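Side-chain contacts in 6-carboxyhexanoate--CoA ligase (Aquifex aeolicus, PDB 5TVA), which belongs to the BioW family of CoA ligases and, in this model, holds adenosine monophosphate and coenzyme A in a single chain: residues E87-K90 / E91-K95; V98-S102 / K103-P107; G190-G194 / K195-Y199; K222-S225 / E226-C230. All blocks are in the same frame, centred on the assembly; numbering follows the deposited sequence.

The four contacts are all local but sit in different parts of the fold. Contacts 1 and 2, both partly buried, take the two ends of helix 91-102: contact 1 is a backbone turn at the N-cap with isoleucine and valine packing, contact 2 a frayed helix end with a weak glutamate-lysine ion pair. Contact 3 is the buried one, a hairpin in the mixed sheet built from glycine backbone pairing and two tyrosine rings. Contact 4 lies at the surface, at the start of helix 224-233, where a water and a glutamate join the backbone bonds. Contacts 1 and 3 also meet directly, because Glu87 OE2 probably accepts from the backbone N atoms of Glu196 and Ile197.

Contact 1: E87-K90 / E91-K95; sequences EGIK and EEVAK
Ala94 N donates to Lys90 O at 3.1 Å with an N-H...O angle of 170°, the bond that closes the first turn of helix 91-102 and puts Lys90 at its N-cap. Val93 N approaches the same carbonyl oxygen at 3.1 Å, but its angle of 121° makes that bond weak; the oxygen is therefore held mainly by Ala94.

The side chain of Lys90 takes little part in the turn. It bends at every torsion beyond CG and curls back along the loop, where NZ makes a weak bond of 3.4 Å to Gly88 O. Glu92 folds over from the helix side: a bend at chi2 (61°) carries OE2 to 3.8 Å from Lys90 CB.

The apolar packing comes from Ile89, the residue before the N-cap. Ile89 holds CG2 anti to its backbone N, which aims this methyl at the helix; it meets Val93 CG1 at 3.8 Å and Ala94 CB at 4.2 Å, Ile89 and Val93 crossing at about a right angle. Both rest on Phe218 of strand 214-219, while Ala94 packs against Val81 and Leu84 of helix 73-85. Val93 CB lies 3.4 Å from Lys90 O.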
loop_
_atom_site.group_PDB
_atom_site.type_symbol
_atom_site.label_atom_id
_atom_site.label_comp_id
_atom_site.label_asym_id
_atom_site.label_seq_id
_atom_site.Cartn_x
_atom_site.Cartn_y
_atom_site.Cartn_z
ATOM N N GLU A 87 15.517 4.107 9.279
ATOM C CA GLU A 87 14.932 2.932 9.909
ATOM C C GLU A 87 15.957 1.814 10.073
ATOM O O GLU A 87 15.583 0.642 10.196
ATOM C CB GLU A 87 13.706 2.431 9.124
ATOM C CG GLU A 87 12.438 3.288 9.259
ATOM C CD GLU A 87 11.758 3.159 10.621
ATOM O OE1 GLU A 87 12.205 2.337 11.449
ATOM O OE2 GLU A 87 10.776 3.886 10.886
ATOM N N GLY A 88 17.244 2.152 10.071
ATOM C CA GLY A 88 18.281 1.161 10.246
ATOM C C GLY A 88 18.600 0.349 9.017
ATOM O O GLY A 88 19.365 -0.618 9.114
ATOM N N ILE A 89 18.044 0.699 7.868
ATOM C CA ILE A 89 18.301 -0.046 6.642
ATOM C C ILE A 89 19.618 0.425 6.043
ATOM O O ILE A 89 19.878 1.633 5.963
ATOM C CB ILE A 89 17.140 0.131 5.654
ATOM C CG1 ILE A 89 15.874 -0.501 6.241
ATOM C CG2 ILE A 89 17.487 -0.418 4.263
ATOM C CD1 ILE A 89 14.694 -0.466 5.298
ATOM N N LYS A 90 20.465 -0.529 5.648
ATOM C CA LYS A 90 21.694 -0.182 4.950
ATOM C C LYS A 90 21.356 0.524 3.646
ATOM O O LYS A 90 20.367 0.205 2.977
ATOM C CB LYS A 90 22.546 -1.427 4.676
ATOM C CG LYS A 90 22.846 -2.279 5.924
ATOM C CD LYS A 90 23.929 -1.658 6.801
ATOM C CE LYS A 90 23.545 -1.679 8.289
ATOM N NZ LYS A 90 22.790 -0.445 8.742
ATOM N N GLU A 91 22.195 1.501 3.298
ATOM C CA GLU A 91 21.906 2.379 2.174
ATOM C C GLU A 91 21.777 1.606 0.869
ATOM O O GLU A 91 20.874 1.879 0.070
ATOM C CB GLU A 91 22.991 3.447 2.068
ATOM C CG GLU A 91 22.769 4.456 0.966
ATOM C CD GLU A 91 23.788 5.578 0.995
ATOM O OE1 GLU A 91 24.838 5.455 0.324
ATOM O OE2 GLU A 91 23.534 6.589 1.694
ATOM N N GLU A 92 22.662 0.635 0.637
ATOM C CA GLU A 92 22.641 -0.110 -0.620
ATOM C C GLU A 92 21.389 -0.963 -0.743
ATOM O O GLU A 92 20.936 -1.240 -1.859
ATOM C CB GLU A 92 23.881 -0.999 -0.756
ATOM C CG GLU A 92 25.238 -0.292 -0.537
ATOM C CD GLU A 92 25.422 0.328 0.856
ATOM O OE1 GLU A 92 26.252 1.262 0.982
ATOM O OE2 GLU A 92 24.742 -0.113 1.815
ATOM N N VAL A 93 20.834 -1.407 0.383
ATOM C CA VAL A 93 19.551 -2.097 0.346
ATOM C C VAL A 93 18.450 -1.132 -0.078
ATOM O O VAL A 93 17.678 -1.414 -1.000
ATOM C CB VAL A 93 19.249 -2.743 1.712
ATOM C CG1 VAL A 93 17.811 -3.260 1.748
ATOM C CG2 VAL A 93 20.254 -3.864 2.004
ATOM N N ALA A 94 18.374 0.029 0.582
ATOM C CA ALA A 94 17.401 1.039 0.176
ATOM C C ALA A 94 17.553 1.386 -1.301
ATOM O O ALA A 94 16.552 1.547 -2.012
ATOM C CB ALA A 94 17.539 2.290 1.046
ATOM N N LYS A 95 18.799 1.458 -1.794
ATOM C CA LYS A 95 19.026 1.878 -3.178
ATOM C C LYS A 95 18.570 0.817 -4.170
ATOM O O LYS A 95 18.044 1.150 -5.241
ATOM C CB LYS A 95 20.503 2.225 -3.397
ATOM C CG LYS A 95 20.901 3.601 -2.841
ATOM C CD LYS A 95 22.396 3.703 -2.565
ATOM C CE LYS A 95 23.213 3.757 -3.842
ATOM N NZ LYS A 95 22.955 4.993 -4.628
#

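Contact 2: V98-S102 / K103-P107; sequences VEILS and KGANP
Glu99 and Lys103, one turn apart, form a salt bridge across the C-terminal end of helix 91-102. Glu99 is stretched out, with CG anti to the backbone N (chi1 -178°) and the chain straight beyond it. Lys103 instead starts beside its own backbone N, and its CD lies 3.6 Å from Glu99 CG as the chain passes. The turn at chi3 beyond CD (63°) then sends CE and NZ toward the carboxylate. NZ stands 3.3 Å from Glu99 OE2, long enough that the hydrogen bond within the pair is weak.

The backbone repeats the pairing, Lys103 N donating to Glu99 O at 3.2 Å. Lys103 is the first residue to leave helical angles, and Gly104 follows with positive phi, its N making a weak bond of 3.4 Å to Leu101 O. Ser102 tucks its hydroxyl back over the helix: chi1 of 45° sets OG between the backbone N and the carbonyl carbon, from where it donates to Val98 O at 2.8 Å. That oxygen also receives Ser102 N.

Beyond the turn, Ala105 CB comes back against the helix, 4.1 Å from Ile100 CG2 and 4.2 Å from Leu101 CD2. Its side chain is about 7 Å from the bound adenosine monophosphate, and next to it Asn106 ND2 bonds to the O of Asn111, a residue of that pocket.

Lys103 N to Glu99 O is thus the one bond across the contact that is not weak. The Ser102 pair on Val98 O firms the last helical turn itself, while Gly104 N and the ion pair add weaker links.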
loop_
_atom_site.group_PDB
_atom_site.type_symbol
_atom_site.label_atom_id
_atom_site.label_comp_id
_atom_site.label_asym_id
_atom_site.label_seq_id
_atom_site.Cartn_x
_atom_site.Cartn_y
_atom_site.Cartn_z
ATOM N N VAL A 98 14.822 1.115 -4.697
ATOM C CA VAL A 98 14.530 2.199 -5.651
ATOM C C VAL A 98 14.876 1.766 -7.072
ATOM O O VAL A 98 14.104 1.986 -8.016
ATOM C CB VAL A 98 15.290 3.485 -5.263
ATOM C CG1 VAL A 98 15.221 4.498 -6.390
ATOM C CG2 VAL A 98 14.730 4.100 -3.981
ATOM N N GLU A 99 16.038 1.128 -7.235
ATOM C CA GLU A 99 16.464 0.653 -8.546
ATOM C C GLU A 99 15.451 -0.318 -9.146
ATOM O O GLU A 99 15.174 -0.266 -10.351
ATOM C CB GLU A 99 17.844 -0.004 -8.421
ATOM C CG GLU A 99 18.433 -0.509 -9.736
ATOM C CD GLU A 99 19.728 -1.317 -9.558
ATOM O OE1 GLU A 99 20.161 -1.542 -8.399
ATOM O OE2 GLU A 99 20.305 -1.733 -10.591
ATOM N N ILE A 100 14.883 -1.208 -8.323
ATOM C CA ILE A 100 13.991 -2.240 -8.851
ATOM C C ILE A 100 12.690 -1.625 -9.349
ATOM O O ILE A 100 12.164 -2.016 -10.398
ATOM C CB ILE A 100 13.734 -3.333 -7.792
ATOM C CG1 ILE A 100 15.000 -4.153 -7.534
ATOM C CG2 ILE A 100 12.621 -4.262 -8.246
ATOM C CD1 ILE A 100 14.837 -5.258 -6.488
ATOM N N LEU A 101 12.148 -0.654 -8.616
ATOM C CA LEU A 101 10.862 -0.087 -9.002
ATOM C C LEU A 101 10.978 0.737 -10.278
ATOM O O LEU A 101 10.124 0.644 -11.172
ATOM C CB LEU A 101 10.311 0.768 -7.864
ATOM C CG LEU A 101 9.877 0.052 -6.585
ATOM C CD1 LEU A 101 9.151 1.039 -5.691
ATOM C CD2 LEU A 101 9.001 -1.149 -6.891
ATOM N N SER A 102 12.032 1.544 -10.387
ATOM C CA SER A 102 12.166 2.439 -11.530
ATOM C C SER A 102 12.468 1.681 -12.815
ATOM O O SER A 102 12.065 2.118 -13.897
ATOM C CB SER A 102 13.251 3.476 -11.249
ATOM O OG SER A 102 14.394 2.849 -10.688
ATOM N N LYS A 103 13.147 0.546 -12.725
ATOM C CA LYS A 103 13.512 -0.216 -13.910
ATOM C C LYS A 103 12.508 -1.311 -14.249
ATOM O O LYS A 103 12.768 -2.107 -15.156
ATOM C CB LYS A 103 14.916 -0.801 -13.736
ATOM C CG LYS A 103 15.984 0.299 -13.627
ATOM C CD LYS A 103 17.345 -0.212 -13.152
ATOM C CE LYS A 103 17.966 -1.206 -14.123
ATOM N NZ LYS A 103 19.342 -1.590 -13.698
ATOM N N GLY A 104 11.363 -1.350 -13.568
ATOM C CA GLY A 104 10.335 -2.342 -13.836
ATOM C C GLY A 104 10.408 -3.546 -12.920
ATOM O O GLY A 104 11.226 -4.445 -13.133
ATOM N N ALA A 105 9.545 -3.587 -11.901
ATOM C CA ALA A 105 9.647 -4.634 -10.885
ATOM C C ALA A 105 9.212 -5.998 -11.413
ATOM O O ALA A 105 9.784 -7.022 -11.015
ATOM C CB ALA A 105 8.823 -4.237 -9.659
ATOM N N ASN A 106 8.209 -6.038 -12.287
ATOM C CA ASN A 106 7.774 -7.289 -12.922
ATOM C C ASN A 106 8.805 -7.709 -13.966
ATOM O O ASN A 106 9.034 -6.963 -14.929
ATOM C CB ASN A 106 6.386 -7.096 -13.559
ATOM C CG ASN A 106 5.801 -8.386 -14.155
ATOM O OD1 ASN A 106 6.519 -9.319 -14.504
ATOM N ND2 ASN A 106 4.478 -8.427 -14.268
ATOM N N PRO A 107 9.436 -8.880 -13.833
ATOM C CA PRO A 107 10.525 -9.239 -14.758
ATOM C C PRO A 107 10.085 -9.399 -16.205
ATOM O O PRO A 107 10.930 -9.279 -17.102
ATOM C CB PRO A 107 11.048 -10.564 -14.190
ATOM C CG PRO A 107 9.882 -11.132 -13.433
ATOM C CD PRO A 107 9.173 -9.941 -12.846
#

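Contact 3: G190-G194 / K195-Y199; sequences GYVSG and KEIGY
Gly194 and Gly198 are joined by two backbone hydrogen bonds. Gly194 N donates to Gly198 O at 3.0 Å and 148°; the return bond, Gly198 N to Gly194 O, is equally long but weak, at 123°. A CA-H...O contact adds to this, Ser193 CA standing 3.1 Å from Gly198 O.

The pairing defines a beta hairpin of strands 190-194 and 198-203 in the mixed sheet, with Lys195, Glu196 and Ile197 as the connection. Gly194 and Gly198 form the hydrogen-bonded pair next to that turn, and Ser193 and Tyr199 the non-hydrogen-bonded pair beyond. Through OE2, Glu87 probably ties the turn's backbone N atoms to the loop before helix 91-102.

On the face carrying Ser193 and Tyr199, the Tyr191 and Tyr199 rings meet obliquely, centroids 4.7 Å apart and planes at 43°. Tyr191 CG sits between its backbone N and carbonyl carbon, whereas Tyr199 CG is anti to its N, which extends that ring back over Tyr191. Tyr199 CE1 lies over one face of the Tyr191 ring, toward its rim and 3.4 Å from Tyr191 CG, while Tyr199 OH comes to 3.3 Å from Tyr191 CD2. The Tyr191 hydroxyl bonds to Glu178 and to Arg215 of the adenosine monophosphate pocket.

On the other face, Ile197 CD1 reaches Val192 CG1 at 3.6 Å, the side chains crossing at about a right angle, and Val192 packs on Lys83 and Leu84 of helix 73-85.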
loop_
_atom_site.group_PDB
_atom_site.type_symbol
_atom_site.label_atom_id
_atom_site.label_comp_id
_atom_site.label_asym_id
_atom_site.label_seq_id
_atom_site.Cartn_x
_atom_site.Cartn_y
_atom_site.Cartn_z
ATOM N N GLY A 190 4.673 9.759 -4.054
ATOM C CA GLY A 190 4.862 8.423 -3.527
ATOM C C GLY A 190 5.044 8.529 -2.031
ATOM O O GLY A 190 4.720 9.580 -1.468
ATOM N N TYR A 191 5.545 7.491 -1.359
ATOM C CA TYR A 191 5.835 7.677 0.051
ATOM C C TYR A 191 6.891 6.686 0.518
ATOM O O TYR A 191 7.334 5.791 -0.207
ATOM C CB TYR A 191 4.576 7.565 0.912
ATOM C CG TYR A 191 3.905 6.208 0.936
ATOM C CD1 TYR A 191 4.426 5.152 1.697
ATOM C CD2 TYR A 191 2.734 5.986 0.228
ATOM C CE1 TYR A 191 3.791 3.913 1.730
ATOM C CE2 TYR A 191 2.088 4.768 0.257
ATOM C CZ TYR A 191 2.619 3.724 1.011
ATOM O OH TYR A 191 1.959 2.515 1.032
ATOM N N VAL A 192 7.271 6.861 1.768
ATOM C CA VAL A 192 8.182 5.969 2.450
ATOM C C VAL A 192 7.680 5.945 3.879
ATOM O O VAL A 192 7.230 6.977 4.385
ATOM C CB VAL A 192 9.631 6.479 2.307
ATOM C CG1 VAL A 192 10.054 7.411 3.463
ATOM C CG2 VAL A 192 10.565 5.383 1.990
ATOM N N SER A 193 7.641 4.770 4.508
ATOM C CA SER A 193 7.055 4.746 5.840
ATOM C C SER A 193 7.796 3.773 6.737
ATOM O O SER A 193 8.507 2.876 6.273
ATOM C CB SER A 193 5.566 4.390 5.809
ATOM O OG SER A 193 5.383 3.037 5.465
ATOM N N GLY A 194 7.600 3.973 8.037
ATOM C CA GLY A 194 8.226 3.150 9.058
ATOM C C GLY A 194 7.766 3.663 10.400
ATOM O O GLY A 194 7.144 4.728 10.500
ATOM N N LYS A 195 8.058 2.879 11.441
ATOM C CA LYS A 195 7.546 3.260 12.754
ATOM C C LYS A 195 8.264 4.490 13.301
ATOM O O LYS A 195 7.664 5.266 14.058
ATOM C CB LYS A 195 7.640 2.084 13.735
ATOM C CG LYS A 195 6.493 1.104 13.610
ATOM C CD LYS A 195 6.542 -0.013 14.637
ATOM C CE LYS A 195 5.435 -1.019 14.357
ATOM N NZ LYS A 195 5.343 -2.107 15.377
ATOM N N GLU A 196 9.524 4.710 12.906
ATOM C CA GLU A 196 10.277 5.870 13.380
ATOM C C GLU A 196 10.120 7.081 12.475
ATOM O O GLU A 196 10.023 8.207 12.968
ATOM C CB GLU A 196 11.773 5.539 13.513
ATOM C CG GLU A 196 12.093 4.148 14.051
ATOM C CD GLU A 196 11.572 3.886 15.455
ATOM O OE1 GLU A 196 10.685 4.622 15.945
ATOM O OE2 GLU A 196 12.056 2.921 16.075
ATOM N N ILE A 197 10.115 6.885 11.154
ATOM C CA ILE A 197 10.043 8.023 10.246
ATOM C C ILE A 197 8.611 8.433 9.946
ATOM O O ILE A 197 8.399 9.450 9.266
ATOM C CB ILE A 197 10.780 7.724 8.927
ATOM C CG1 ILE A 197 10.155 6.514 8.231
ATOM C CG2 ILE A 197 12.260 7.515 9.197
ATOM C CD1 ILE A 197 10.664 6.265 6.805
ATOM N N GLY A 198 7.622 7.677 10.430
ATOM C CA GLY A 198 6.230 7.970 10.173
ATOM C C GLY A 198 5.876 7.678 8.730
ATOM O O GLY A 198 6.421 6.768 8.094
ATOM N N TYR A 199 4.943 8.475 8.200
ATOM C CA TYR A 199 4.475 8.365 6.821
ATOM C C TYR A 199 4.972 9.603 6.078
ATOM O O TYR A 199 4.562 10.732 6.386
ATOM C CB TYR A 199 2.953 8.229 6.791
ATOM C CG TYR A 199 2.313 8.166 5.414
ATOM C CD1 TYR A 199 2.289 6.979 4.694
ATOM C CD2 TYR A 199 1.707 9.289 4.844
ATOM C CE1 TYR A 199 1.693 6.903 3.438
ATOM C CE2 TYR A 199 1.110 9.223 3.580
ATOM C CZ TYR A 199 1.101 8.026 2.887
ATOM O OH TYR A 199 0.518 7.925 1.630
#

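Contact 4: K222-S225 / E226-C230; sequences KELS and EIIEC
The N-terminal turns of helix 224-233 bring Glu223, at the N-cap, together with Glu226 and Ile227, and Leu224 with Ile228. Three successive backbone bonds define the helix here: Ile227 N to Glu223 O at 3.0 Å, Ile228 N to Leu224 O at 3.0 Å, and Glu229 N to Ser225 O. The second and third are both close to straight (169° and 170°), though the donor of the third stands tilted from the carbonyl plane of Ser225.

Glu226 folds back toward the start of the helix. A bend at chi2 (70°) brings its carboxylate beside the N-cap residue, with Glu226 OE2 3.1 Å from Glu223 CA. A water links it to the first turn: this water appears to donate to Glu226 OE2 at 3.1 Å and accepts from Ser225 N at 3.2 Å. A carboxylate near the N-terminal end of a helix is probably favoured by the helix dipole.

Apolar contacts run along two sides. Leu224 and Ile228 lie side by side and point the same way, with their CD1 atoms 3.9 Å apart; both rest on Leu117 of strand 116-119. With CG anti to the backbone N, Leu224 extends its CD1 along the helix toward Ile228. On the second side, Ile227 crosses Glu223 obliquely, its CD1 3.9 Å from Glu223 CB, and also meets Val175. Farther along, Cys230 SG is tied to Cys173 SG by a disulfide, which joins this helix to the end of helix 158-173. Ile228 CG1 lies 3.2 Å from Leu224 O.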
loop_
_atom_site.group_PDB
_atom_site.type_symbol
_atom_site.label_atom_id
_atom_site.label_comp_id
_atom_site.label_asym_id
_atom_site.label_seq_id
_atom_site.Cartn_x
_atom_site.Cartn_y
_atom_site.Cartn_z
ATOM N N LYS A 222 13.870 -13.739 8.946
ATOM C CA LYS A 222 13.524 -14.709 9.976
ATOM C C LYS A 222 12.050 -14.661 10.345
ATOM O O LYS A 222 11.562 -15.601 10.980
ATOM C CB LYS A 222 14.391 -14.489 11.221
ATOM C CG LYS A 222 13.981 -13.279 12.002
ATOM C CD LYS A 222 14.950 -12.934 13.120
ATOM C CE LYS A 222 14.917 -11.429 13.350
ATOM N NZ LYS A 222 14.975 -11.157 14.810
ATOM N N GLU A 223 11.344 -13.596 9.964
ATOM C CA GLU A 223 9.931 -13.391 10.264
ATOM C C GLU A 223 9.056 -13.477 9.024
ATOM O O GLU A 223 7.880 -13.096 9.089
ATOM C CB GLU A 223 9.712 -12.018 10.908
ATOM C CG GLU A 223 10.390 -11.762 12.246
ATOM C CD GLU A 223 10.427 -10.273 12.566
ATOM O OE1 GLU A 223 11.427 -9.803 13.159
ATOM O OE2 GLU A 223 9.459 -9.560 12.199
ATOM N N LEU A 224 9.606 -13.948 7.896
ATOM C CA LEU A 224 8.907 -13.861 6.616
ATOM C C LEU A 224 7.552 -14.554 6.665
ATOM O O LEU A 224 6.535 -14.001 6.214
ATOM C CB LEU A 224 9.776 -14.455 5.505
ATOM C CG LEU A 224 9.191 -14.506 4.090
ATOM C CD1 LEU A 224 8.910 -13.104 3.521
ATOM C CD2 LEU A 224 10.099 -15.248 3.158
ATOM N N SER A 225 7.518 -15.772 7.208
ATOM C CA SER A 225 6.287 -16.561 7.181
ATOM C C SER A 225 5.183 -15.909 7.994
ATOM O O SER A 225 4.028 -15.888 7.566
ATOM C CB SER A 225 6.552 -17.977 7.693
ATOM O OG SER A 225 7.358 -18.665 6.752
ATOM N N GLU A 226 5.508 -15.423 9.189
ATOM C CA GLU A 226 4.497 -14.774 9.996
ATOM C C GLU A 226 4.043 -13.469 9.338
ATOM O O GLU A 226 2.866 -13.107 9.418
ATOM C CB GLU A 226 5.030 -14.533 11.409
ATOM C CG GLU A 226 5.637 -15.797 12.152
ATOM C CD GLU A 226 6.985 -16.326 11.593
ATOM O OE1 GLU A 226 7.131 -17.558 11.473
ATOM O OE2 GLU A 226 7.910 -15.544 11.299
ATOM N N ILE A 227 4.955 -12.773 8.654
ATOM C CA ILE A 227 4.612 -11.501 8.024
ATOM C C ILE A 227 3.610 -11.717 6.909
ATOM O O ILE A 227 2.581 -11.027 6.844
ATOM C CB ILE A 227 5.872 -10.774 7.519
ATOM C CG1 ILE A 227 6.690 -10.259 8.722
ATOM C CG2 ILE A 227 5.481 -9.612 6.600
ATOM C CD1 ILE A 227 8.015 -9.663 8.334
ATOM N N ILE A 228 3.879 -12.696 6.032
ATOM C CA ILE A 228 2.973 -12.992 4.924
ATOM C C ILE A 228 1.604 -13.404 5.445
ATOM O O ILE A 228 0.568 -12.935 4.954
ATOM C CB ILE A 228 3.559 -14.080 4.008
ATOM C CG1 ILE A 228 4.908 -13.646 3.446
ATOM C CG2 ILE A 228 2.589 -14.399 2.859
ATOM C CD1 ILE A 228 5.436 -14.593 2.392
ATOM N N GLU A 229 1.571 -14.289 6.443
ATOM C CA GLU A 229 0.290 -14.643 7.036
ATOM C C GLU A 229 -0.452 -13.403 7.523
ATOM O O GLU A 229 -1.670 -13.294 7.353
ATOM C CB GLU A 229 0.494 -15.625 8.184
ATOM C CG GLU A 229 -0.785 -16.014 8.858
ATOM C CD GLU A 229 -0.565 -17.028 9.979
ATOM O OE1 GLU A 229 0.148 -16.703 10.949
ATOM O OE2 GLU A 229 -1.092 -18.163 9.882
ATOM N N CYS A 230 0.258 -12.480 8.173
ATOM C CA CYS A 230 -0.394 -11.298 8.730
ATOM C C CYS A 230 -0.914 -10.395 7.622
ATOM O O CYS A 230 -2.069 -9.954 7.659
ATOM C CB CYS A 230 0.574 -10.532 9.634
ATOM S SG CYS A 230 -0.175 -9.174 10.536
HETATM O O HOH W 1 9.338 -17.366 9.295
#